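Local coordinates for glutathione S-transferase enzyme with thioredoxin-like domain (Xenorhabdus nematophila, PDB 4L8E), which binds glutathione and, as a member of the glutathione S-transferase family, probably catalyses glutathione-dependent transfer or reduction reactions, at residues R112-D117 and T122-W127; T178-G183 and I188-V193; H143-Y148 and P154-R159. One frame throughout, in Å; residues are numbered along the deposited sequence.

Interaction 1 of 3, residues R112-D117 and T122-W127; sequences RFLSKD and TEQLQW
Gln124 reaches out from helix 118-145 and takes the backbone N-H of Ser115 on its side-chain carbonyl. The bond is short and almost straight, with Ser115 N 2.8 Å from Gln124 OE1 and an N-H...O angle of 178°; the N-H lies in the plane of the amide and meets a lone pair of OE1. Gln124 can do this because its CG is anti to its own carbonyl carbon (chi1 -66°) and the chain is extended beyond CG, which carries the amide straight across to the loop between helices 99-110 and 118-145. The length of glutamine suits this span from helix to loop.

Leu114 crosses this arm at a slant. Its CG stands anti to the backbone N (chi1 180°), and methyl CD1 slips between the two helix residues, 3.3 Å from Gln124 OE1 and 4.0 Å from Leu125 CD2. The branched leucine end also rests on Leu104 and Ala107 of helix 99-110 and on Ile188, so the loop is pinned between helices.

Ser115 then turns the chain into the next helix. Its OG accepts from Asp117 N at 3.0 Å, an ST turn, and is also hydrogen-bonded to Glu120. Asp117 occupies the N-cap, where OD2 receives the N-H of Glu120.

A loop N-H in a largely buried contact thus finds an acceptor in a neutral amide, which satisfies it without placing a charge among leucines, while the apolar branch beside it probably helps to shield the bond from water.

Interaction 2 of 3, residues T178-G183 and I188-V193; sequences TPYLGG and IADIAV
Asp190 lies in the first turn of helix 188-197, in the all-helical C-terminal domain of the glutathione transferase fold, and holds the type II beta turn Tyr180-Gly183 that precedes this helix. Its OD1 accepts the backbone N-H of Leu181 at 2.9 Å from Leu181 N, nearly straight at 171°. The donor arrives on the syn side of the carboxylate, 22° out of its plane. With CG beside its own backbone N (chi1 -56°), the short aspartate side chain brings both oxygens up to Tyr180 CB, and the tyrosine ring stands almost perpendicular to the carboxylate, with OD1 at the ring edge.

Leu181 supplies the apolar half. Its CB faces the small Ala189 CB at 4.4 Å, and CD2 meets Val193 CG2 at 3.5 Å, one helical turn further on; alanine leaves room for the turn to come close, and the branched valine fills in beside the leucine.

Further out, Trp216 NE1 also binds Asp190 OD1, and OD2 takes the N-H of Ser187, half of a capping box, so the buried carboxylate is held from several directions. Lys219 makes a cation-pi contact with Tyr180. Gly182, with positive phi, suits the third position of the turn, while Thr178 OG1 donates to Tyr180 O at 2.7 Å. A water joins the two segments at a second point, lying 2.6 Å from Leu181 O and 2.6 Å from Asp190 OD2.

Interaction 3 of 3, residues H143-Y148 and P154-R159; sequences HHFNRY and PYAIKR. With GSH (glutathione), chain B.
The connection between helices 118-145 and 154-175, beside the subunit interface and a bound glutathione, is closed by an aromatic ring laid against an alanine. Ala156 CB sits over the face of Phe145, 3.5 Å from the ring centroid and only 10° off its normal, a CH-pi contact. Phe145 carries CG anti to its carbonyl carbon (chi1 -76°), which presents the ring broadside to helix 154-175; the small alanine side chain lets the helix come close. His144 CD2 lies over the opposite face, so the ring is sandwiched. Beside this pair, Ile157 CD1 approaches Asn146 OD1 at 4.2 Å, a looser touch.

The end of helix 118-145 passes into a type I turn, Phe145 to Tyr148. His144 NE2 and Tyr148 OH share a hydrogen bond of 2.7 Å, which ties the turn back to the helix.

Arg159, one turn beyond Ala156, stretches its extended chain away from this packing to glutathione. Arg159 NH1 binds GSH O11 at 2.9 Å and Arg159 NH2 binds GSH O12 at 2.8 Å, a two-pronged grip on one carboxylate, whose carbon C1 lies in the guanidinium plane. Gln141 of the second subunit also accepts from NH2, and Asn38 of that subunit binds the same ligand.

Paired bonds to both carboxylate oxygens fix the rotation of the guanidinium, and the opposite charges should favour the anionic form of the glutathione carboxylate.

Along the chain interaction 1 comes first, then 3, then 2. Interactions 1 and 2 are neighbours, their centres about 9 Å apart, and they touch: Phe113 O lies 2.9 Å from Ile188 N, a probable hydrogen bond, and Gly182 packs on Glu123 and Trp127. Together they join the loop after helix 99-110, helix 118-145, the turn 178-183 and the start of helix 188-197. Interaction 3 lies at the far end of helix 118-145, with its centre about 34 Å from that of interaction 1 and about 28 Å from that of interaction 2. That long helix therefore links a buried inter-helix region to a glutathione-binding edge, and interactions 1 and 3 both touch the second subunit.

Interaction 1 of 3, residues R112-D117 and T122-W127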
loop_
_atom_site.group_PDB
_atom_site.type_symbol
_atom_site.label_atom_id
_atom_site.label_comp_id
_atom_site.label_asym_id
_atom_site.label_seq_id
_atom_site.Cartn_x
_atom_site.Cartn_y
_atom_site.Cartn_z
ATOM N N ARG A 112 12.687 14.337 8.014
ATOM C CA ARG A 112 11.846 15.309 7.311
ATOM C C ARG A 112 10.575 14.691 6.752
ATOM O O ARG A 112 10.565 13.554 6.338
ATOM C CB ARG A 112 12.636 15.953 6.154
ATOM C CG ARG A 112 13.981 16.537 6.558
ATOM C CD ARG A 112 13.856 17.869 7.238
ATOM N NE ARG A 112 12.863 18.733 6.613
ATOM C CZ ARG A 112 13.083 19.541 5.581
ATOM N NH1 ARG A 112 12.083 20.277 5.112
ATOM N NH2 ARG A 112 14.284 19.624 5.017
ATOM N N PHE A 113 9.510 15.490 6.737
ATOM C CA PHE A 113 8.244 15.164 6.070
ATOM C C PHE A 113 7.481 13.987 6.678
ATOM O O PHE A 113 6.631 13.376 6.037
ATOM C CB PHE A 113 8.423 15.077 4.544
ATOM C CG PHE A 113 8.918 16.366 3.971
ATOM C CD1 PHE A 113 8.102 17.482 3.929
ATOM C CD2 PHE A 113 10.237 16.496 3.571
ATOM C CE1 PHE A 113 8.573 18.682 3.469
ATOM C CE2 PHE A 113 10.740 17.721 3.108
ATOM C CZ PHE A 113 9.916 18.810 3.049
ATOM N N LEU A 114 7.750 13.731 7.955
ATOM C CA LEU A 114 6.985 12.748 8.705
ATOM C C LEU A 114 7.219 13.056 10.165
ATOM O O LEU A 114 8.367 13.182 10.631
ATOM C CB LEU A 114 7.456 11.336 8.384
ATOM C CG LEU A 114 6.739 10.211 9.111
ATOM C CD1 LEU A 114 5.295 10.131 8.661
ATOM C CD2 LEU A 114 7.419 8.908 8.841
ATOM N N SER A 115 6.134 13.248 10.892
ATOM C CA SER A 115 6.248 13.678 12.259
ATOM C C SER A 115 6.895 12.606 13.133
ATOM O O SER A 115 6.780 11.412 12.835
ATOM C CB SER A 115 4.861 14.005 12.791
ATOM O OG SER A 115 4.940 14.396 14.149
ATOM N N LYS A 116 7.536 13.047 14.224
ATOM C CA LYS A 116 8.050 12.123 15.239
ATOM C C LYS A 116 7.044 11.930 16.388
ATOM O O LYS A 116 7.214 11.048 17.223
ATOM C CB LYS A 116 9.376 12.633 15.797
ATOM C CG LYS A 116 10.309 13.168 14.719
ATOM C CD LYS A 116 11.448 12.223 14.402
ATOM C CE LYS A 116 12.465 12.911 13.498
ATOM N NZ LYS A 116 13.841 12.346 13.637
ATOM N N ASP A 117 5.998 12.751 16.412
ATOM C CA ASP A 117 4.904 12.622 17.404
ATOM C C ASP A 117 4.003 11.454 17.002
ATOM O O ASP A 117 3.513 11.417 15.888
ATOM C CB ASP A 117 4.090 13.924 17.445
ATOM C CG ASP A 117 2.809 13.811 18.279
ATOM O OD1 ASP A 117 2.915 13.855 19.517
ATOM O OD2 ASP A 117 1.691 13.715 17.704
ATOM N N THR A 122 1.084 8.794 12.962
ATOM C CA THR A 122 0.179 7.698 12.657
ATOM C C THR A 122 -0.854 8.177 11.641
ATOM O O THR A 122 -1.197 7.450 10.720
ATOM C CB THR A 122 -0.463 7.152 13.907
ATOM O OG1 THR A 122 0.555 6.624 14.764
ATOM C CG2 THR A 122 -1.462 6.035 13.575
ATOM N N GLU A 123 -1.346 9.401 11.801
ATOM C CA GLU A 123 -2.299 9.957 10.847
ATOM C C GLU A 123 -1.679 10.107 9.468
ATOM O O GLU A 123 -2.289 9.741 8.454
ATOM C CB GLU A 123 -2.875 11.283 11.355
ATOM C CG GLU A 123 -3.938 11.865 10.470
ATOM C CD GLU A 123 -5.310 11.203 10.596
ATOM O OE1 GLU A 123 -5.529 10.358 11.512
ATOM O OE2 GLU A 123 -6.180 11.541 9.749
ATOM N N GLN A 124 -0.453 10.626 9.410
ATOM C CA GLN A 124 0.264 10.727 8.143
ATOM C C GLN A 124 0.457 9.372 7.485
ATOM O O GLN A 124 0.248 9.229 6.297
ATOM C CB GLN A 124 1.602 11.428 8.364
ATOM C CG GLN A 124 1.417 12.847 8.762
ATOM C CD GLN A 124 2.656 13.495 9.298
ATOM O OE1 GLN A 124 3.593 12.820 9.701
ATOM N NE2 GLN A 124 2.656 14.822 9.338
ATOM N N LEU A 125 0.834 8.366 8.269
ATOM C CA LEU A 125 1.125 7.059 7.716
ATOM C C LEU A 125 -0.167 6.369 7.247
ATOM O O LEU A 125 -0.165 5.661 6.242
ATOM C CB LEU A 125 1.863 6.202 8.738
ATOM C CG LEU A 125 3.315 6.612 8.998
ATOM C CD1 LEU A 125 3.853 5.871 10.187
ATOM C CD2 LEU A 125 4.167 6.353 7.745
ATOM N N GLN A 126 -1.263 6.573 7.964
ATOM C CA GLN A 126 -2.535 6.023 7.535
ATOM C C GLN A 126 -2.844 6.478 6.109
ATOM O O GLN A 126 -3.253 5.701 5.250
ATOM C CB GLN A 126 -3.611 6.489 8.519
ATOM C CG GLN A 126 -5.018 6.393 8.104
ATOM C CD GLN A 126 -5.872 7.096 9.146
ATOM O OE1 GLN A 126 -6.051 8.325 9.121
ATOM N NE2 GLN A 126 -6.313 6.347 10.117
ATOM N N TRP A 127 -2.636 7.752 5.852
ATOM C CA TRP A 127 -2.932 8.312 4.536
ATOM C C TRP A 127 -1.908 7.904 3.476
ATOM O O TRP A 127 -2.264 7.745 2.314
ATOM C CB TRP A 127 -3.141 9.839 4.624
ATOM C CG TRP A 127 -4.429 10.168 5.282
ATOM C CD1 TRP A 127 -4.608 10.648 6.535
ATOM C CD2 TRP A 127 -5.752 9.987 4.730
ATOM N NE1 TRP A 127 -5.960 10.793 6.807
ATOM C CE2 TRP A 127 -6.673 10.392 5.705
ATOM C CE3 TRP A 127 -6.234 9.543 3.490
ATOM C CZ2 TRP A 127 -8.058 10.366 5.489
ATOM C CZ3 TRP A 127 -7.606 9.519 3.285
ATOM C CH2 TRP A 127 -8.499 9.927 4.280
#

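Interaction 2 of 3, residues T178-G183 and I188-V193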
loop_
_atom_site.group_PDB
_atom_site.type_symbol
_atom_site.label_atom_id
_atom_site.label_comp_id
_atom_site.label_asym_id
_atom_site.label_seq_id
_atom_site.Cartn_x
_atom_site.Cartn_y
_atom_site.Cartn_z
ATOM N N THR A 178 -8.508 19.371 7.149
ATOM C CA THR A 178 -7.119 19.690 7.453
ATOM C C THR A 178 -6.429 20.249 6.216
ATOM O O THR A 178 -6.722 19.838 5.102
ATOM C CB THR A 178 -6.336 18.422 7.940
ATOM O OG1 THR A 178 -6.433 17.360 6.981
ATOM C CG2 THR A 178 -6.866 17.905 9.273
ATOM N N PRO A 179 -5.452 21.153 6.404
ATOM C CA PRO A 179 -4.831 21.779 5.230
ATOM C C PRO A 179 -4.027 20.817 4.355
ATOM O O PRO A 179 -4.004 20.983 3.140
ATOM C CB PRO A 179 -3.934 22.871 5.841
ATOM C CG PRO A 179 -3.832 22.568 7.276
ATOM C CD PRO A 179 -5.082 21.828 7.657
ATOM N N TYR A 180 -3.392 19.827 4.967
ATOM C CA TYR A 180 -2.690 18.760 4.249
ATOM C C TYR A 180 -3.344 17.428 4.614
ATOM O O TYR A 180 -4.225 17.394 5.476
ATOM C CB TYR A 180 -1.206 18.802 4.579
ATOM C CG TYR A 180 -0.560 20.042 4.034
ATOM C CD1 TYR A 180 -0.145 20.107 2.716
ATOM C CD2 TYR A 180 -0.401 21.178 4.829
ATOM C CE1 TYR A 180 0.429 21.266 2.212
ATOM C CE2 TYR A 180 0.167 22.329 4.330
ATOM C CZ TYR A 180 0.597 22.352 3.024
ATOM O OH TYR A 180 1.141 23.498 2.529
ATOM N N LEU A 181 -2.977 16.356 3.921
ATOM C CA LEU A 181 -3.647 15.089 4.069
ATOM C C LEU A 181 -3.295 14.483 5.417
ATOM O O LEU A 181 -2.143 14.128 5.662
ATOM C CB LEU A 181 -3.267 14.137 2.925
ATOM C CG LEU A 181 -4.155 12.913 2.802
ATOM C CD1 LEU A 181 -5.636 13.268 2.755
ATOM C CD2 LEU A 181 -3.725 12.106 1.552
ATOM N N GLY A 182 -4.277 14.358 6.299
ATOM C CA GLY A 182 -3.974 13.986 7.678
ATOM C C GLY A 182 -2.953 14.864 8.438
ATOM O O GLY A 182 -2.165 14.366 9.246
ATOM N N GLY A 183 -2.960 16.175 8.223
ATOM C CA GLY A 183 -2.205 17.035 9.110
ATOM C C GLY A 183 -2.112 18.502 8.759
ATOM O O GLY A 183 -2.657 18.968 7.761
ATOM N N ILE A 188 4.934 13.160 3.736
ATOM C CA ILE A 188 5.055 12.115 2.732
ATOM C C ILE A 188 3.691 11.599 2.260
ATOM O O ILE A 188 3.596 11.055 1.169
ATOM C CB ILE A 188 5.990 10.947 3.168
ATOM C CG1 ILE A 188 5.514 10.286 4.447
ATOM C CG2 ILE A 188 7.443 11.419 3.277
ATOM C CD1 ILE A 188 6.376 9.094 4.833
ATOM N N ALA A 189 2.637 11.803 3.047
ATOM C CA ALA A 189 1.281 11.442 2.595
ATOM C C ALA A 189 0.896 12.304 1.377
ATOM O O ALA A 189 0.410 11.798 0.379
ATOM C CB ALA A 189 0.287 11.609 3.708
ATOM N N ASP A 190 1.139 13.599 1.471
ATOM C CA ASP A 190 0.829 14.510 0.377
ATOM C C ASP A 190 1.716 14.235 -0.845
ATOM O O ASP A 190 1.260 14.280 -2.006
ATOM C CB ASP A 190 1.032 15.951 0.813
ATOM C CG ASP A 190 0.233 16.316 2.025
ATOM O OD1 ASP A 190 -0.989 16.631 1.882
ATOM O OD2 ASP A 190 0.840 16.315 3.125
ATOM N N ILE A 191 2.998 13.993 -0.588
ATOM C CA ILE A 191 3.952 13.702 -1.661
ATOM C C ILE A 191 3.524 12.444 -2.422
ATOM O O ILE A 191 3.646 12.386 -3.654
ATOM C CB ILE A 191 5.383 13.557 -1.093
ATOM C CG1 ILE A 191 5.885 14.905 -0.554
ATOM C CG2 ILE A 191 6.290 12.890 -2.109
ATOM C CD1 ILE A 191 7.134 14.786 0.304
ATOM N N ALA A 192 3.006 11.448 -1.710
ATOM C CA ALA A 192 2.553 10.221 -2.346
ATOM C C ALA A 192 1.314 10.450 -3.231
ATOM O O ALA A 192 1.200 9.863 -4.323
ATOM C CB ALA A 192 2.266 9.152 -1.303
ATOM N N VAL A 193 0.403 11.288 -2.771
ATOM C CA VAL A 193 -0.867 11.517 -3.460
ATOM C C VAL A 193 -0.725 12.470 -4.648
ATOM O O VAL A 193 -1.328 12.273 -5.711
ATOM C CB VAL A 193 -1.933 12.036 -2.491
ATOM C CG1 VAL A 193 -3.238 12.406 -3.205
ATOM C CG2 VAL A 193 -2.250 10.942 -1.442
HETATM O O HOH W 1 0.184 15.330 5.490
#

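Interaction 3 of 3, residues H143-Y148 and P154-R159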
loop_
_atom_site.group_PDB
_atom_site.type_symbol
_atom_site.label_atom_id
_atom_site.label_comp_id
_atom_site.label_asym_id
_atom_site.label_seq_id
_atom_site.Cartn_x
_atom_site.Cartn_y
_atom_site.Cartn_z
ATOM N N HIS A 143 -6.349 4.431 -15.550
ATOM C CA HIS A 143 -5.445 4.762 -16.660
ATOM C C HIS A 143 -5.427 3.623 -17.678
ATOM O O HIS A 143 -5.478 3.851 -18.902
ATOM C CB HIS A 143 -4.013 4.994 -16.152
ATOM C CG HIS A 143 -3.831 6.288 -15.416
ATOM N ND1 HIS A 143 -2.584 6.788 -15.096
ATOM C CD2 HIS A 143 -4.732 7.191 -14.956
ATOM C CE1 HIS A 143 -2.726 7.943 -14.458
ATOM N NE2 HIS A 143 -4.014 8.210 -14.361
ATOM N N HIS A 144 -5.324 2.392 -17.186
ATOM C CA HIS A 144 -5.186 1.252 -18.083
ATOM C C HIS A 144 -6.395 1.122 -18.976
ATOM O O HIS A 144 -6.253 0.965 -20.190
ATOM C CB HIS A 144 -4.972 -0.077 -17.332
ATOM C CG HIS A 144 -4.922 -1.262 -18.250
ATOM N ND1 HIS A 144 -3.824 -1.528 -19.036
ATOM C CD2 HIS A 144 -5.853 -2.201 -18.568
ATOM C CE1 HIS A 144 -4.059 -2.604 -19.769
ATOM N NE2 HIS A 144 -5.286 -3.022 -19.516
ATOM N N PHE A 145 -7.600 1.188 -18.398
ATOM C CA PHE A 145 -8.772 0.931 -19.232
ATOM C C PHE A 145 -9.130 2.102 -20.151
ATOM O O PHE A 145 -9.923 1.962 -21.080
ATOM C CB PHE A 145 -9.940 0.428 -18.389
ATOM C CG PHE A 145 -9.780 -1.010 -17.970
ATOM C CD1 PHE A 145 -10.018 -2.042 -18.873
ATOM C CD2 PHE A 145 -9.357 -1.328 -16.682
ATOM C CE1 PHE A 145 -9.843 -3.374 -18.491
ATOM C CE2 PHE A 145 -9.184 -2.633 -16.293
ATOM C CZ PHE A 145 -9.431 -3.667 -17.198
ATOM N N ASN A 146 -8.512 3.254 -19.921
ATOM C CA ASN A 146 -8.654 4.363 -20.859
ATOM C C ASN A 146 -7.854 4.142 -22.148
ATOM O O ASN A 146 -7.938 4.951 -23.065
ATOM C CB ASN A 146 -8.310 5.703 -20.183
ATOM C CG ASN A 146 -9.482 6.258 -19.369
ATOM O OD1 ASN A 146 -10.644 6.059 -19.727
ATOM N ND2 ASN A 146 -9.180 6.953 -18.276
ATOM N N ARG A 147 -7.105 3.040 -22.202
ATOM C CA ARG A 147 -6.368 2.661 -23.409
ATOM C C ARG A 147 -7.247 1.864 -24.362
ATOM O O ARG A 147 -6.823 1.518 -25.479
ATOM C CB ARG A 147 -5.117 1.837 -23.045
ATOM C CG ARG A 147 -4.174 2.542 -22.089
ATOM C CD ARG A 147 -3.098 1.617 -21.540
ATOM N NE ARG A 147 -2.130 1.247 -22.558
ATOM C CZ ARG A 147 -0.951 1.828 -22.752
ATOM N NH1 ARG A 147 -0.530 2.826 -21.973
ATOM N NH2 ARG A 147 -0.176 1.385 -23.714
ATOM N N TYR A 148 -8.488 1.602 -23.947
ATOM C CA TYR A 148 -9.413 0.845 -24.767
ATOM C C TYR A 148 -10.569 1.731 -25.229
ATOM O O TYR A 148 -10.906 2.740 -24.596
ATOM C CB TYR A 148 -10.056 -0.313 -23.993
ATOM C CG TYR A 148 -9.186 -1.327 -23.267
ATOM C CD1 TYR A 148 -9.331 -2.681 -23.528
ATOM C CD2 TYR A 148 -8.249 -0.946 -22.323
ATOM C CE1 TYR A 148 -8.570 -3.638 -22.851
ATOM C CE2 TYR A 148 -7.483 -1.901 -21.636
ATOM C CZ TYR A 148 -7.664 -3.248 -21.915
ATOM O OH TYR A 148 -6.938 -4.225 -21.253
ATOM N N PRO A 154 -16.957 -2.190 -21.062
ATOM C CA PRO A 154 -17.953 -1.363 -20.373
ATOM C C PRO A 154 -17.990 -1.603 -18.875
ATOM O O PRO A 154 -18.092 -0.635 -18.115
ATOM C CB PRO A 154 -19.274 -1.783 -21.030
ATOM C CG PRO A 154 -19.010 -3.157 -21.559
ATOM C CD PRO A 154 -17.576 -3.144 -21.997
ATOM N N TYR A 155 -17.858 -2.852 -18.440
ATOM C CA TYR A 155 -17.889 -3.122 -16.994
ATOM C C TYR A 155 -16.666 -2.558 -16.277
ATOM O O TYR A 155 -16.779 -1.946 -15.198
ATOM C CB TYR A 155 -18.030 -4.615 -16.713
ATOM C CG TYR A 155 -19.432 -5.147 -16.916
ATOM C CD1 TYR A 155 -20.454 -4.791 -16.043
ATOM C CD2 TYR A 155 -19.727 -6.006 -17.959
ATOM C CE1 TYR A 155 -21.750 -5.282 -16.213
ATOM C CE2 TYR A 155 -21.014 -6.499 -18.139
ATOM C CZ TYR A 155 -22.014 -6.130 -17.255
ATOM O OH TYR A 155 -23.296 -6.604 -17.428
ATOM N N ALA A 156 -15.490 -2.738 -16.875
ATOM C CA ALA A 156 -14.254 -2.286 -16.257
ATOM C C ALA A 156 -14.199 -0.766 -16.183
ATOM O O ALA A 156 -13.808 -0.204 -15.171
ATOM C CB ALA A 156 -13.027 -2.811 -17.056
ATOM N N ILE A 157 -14.583 -0.095 -17.258
ATOM C CA ILE A 157 -14.460 1.359 -17.243
ATOM C C ILE A 157 -15.443 1.944 -16.227
ATOM O O ILE A 157 -15.095 2.857 -15.489
ATOM C CB ILE A 157 -14.606 2.001 -18.660
ATOM C CG1 ILE A 157 -14.757 3.516 -18.540
ATOM C CG2 ILE A 157 -15.794 1.483 -19.359
ATOM C CD1 ILE A 157 -14.393 4.257 -19.795
ATOM N N LYS A 158 -16.652 1.387 -16.155
ATOM C CA LYS A 158 -17.623 1.850 -15.163
ATOM C C LYS A 158 -17.103 1.643 -13.742
ATOM O O LYS A 158 -17.141 2.561 -12.901
ATOM C CB LYS A 158 -18.967 1.137 -15.338
ATOM C CG LYS A 158 -20.025 1.608 -14.351
ATOM C CD LYS A 158 -21.319 0.833 -14.516
ATOM C CE LYS A 158 -22.447 1.427 -13.681
ATOM N NZ LYS A 158 -22.997 2.678 -14.281
ATOM N N ARG A 159 -16.577 0.450 -13.470
ATOM C CA ARG A 159 -16.039 0.140 -12.141
ATOM C C ARG A 159 -14.958 1.140 -11.728
ATOM O O ARG A 159 -15.024 1.740 -10.645
ATOM C CB ARG A 159 -15.446 -1.262 -12.139
ATOM C CG ARG A 159 -14.703 -1.641 -10.862
ATOM C CD ARG A 159 -14.349 -3.127 -10.864
ATOM N NE ARG A 159 -13.530 -3.547 -9.720
ATOM C CZ ARG A 159 -13.995 -3.796 -8.495
ATOM N NH1 ARG A 159 -15.298 -3.663 -8.204
ATOM N NH2 ARG A 159 -13.164 -4.212 -7.543
HETATM N N1 GSH B . -16.230 -2.458 -3.137
HETATM C CA1 GSH B . -15.384 -3.591 -3.173
HETATM C C1 GSH B . -15.243 -4.052 -4.598
HETATM O O11 GSH B . -16.159 -3.799 -5.443
HETATM O O12 GSH B . -14.214 -4.712 -4.948
HETATM C CB1 GSH B . -15.994 -4.670 -2.365
HETATM C CG1 GSH B . -15.173 -5.944 -2.349
HETATM C CD1 GSH B . -13.978 -5.830 -1.423
HETATM O OE1 GSH B . -13.975 -5.045 -0.501
HETATM N N2 GSH B . -12.834 -6.681 -1.688
HETATM C CA2 GSH B . -11.677 -6.634 -0.856
HETATM C C2 GSH B . -10.509 -6.186 -1.721
HETATM O O2 GSH B . -10.400 -6.471 -2.923
HETATM C CB2 GSH B . -11.360 -7.964 -0.278
HETATM S SG2 GSH B . -12.625 -8.469 0.897
HETATM N N3 GSH B . -9.501 -5.372 -1.133
HETATM C CA3 GSH B . -8.399 -4.944 -1.961
HETATM C C3 GSH B . -7.205 -4.743 -1.118
HETATM O O31 GSH B . -7.069 -5.412 -0.061
HETATM O O32 GSH B . -6.344 -3.892 -1.484
#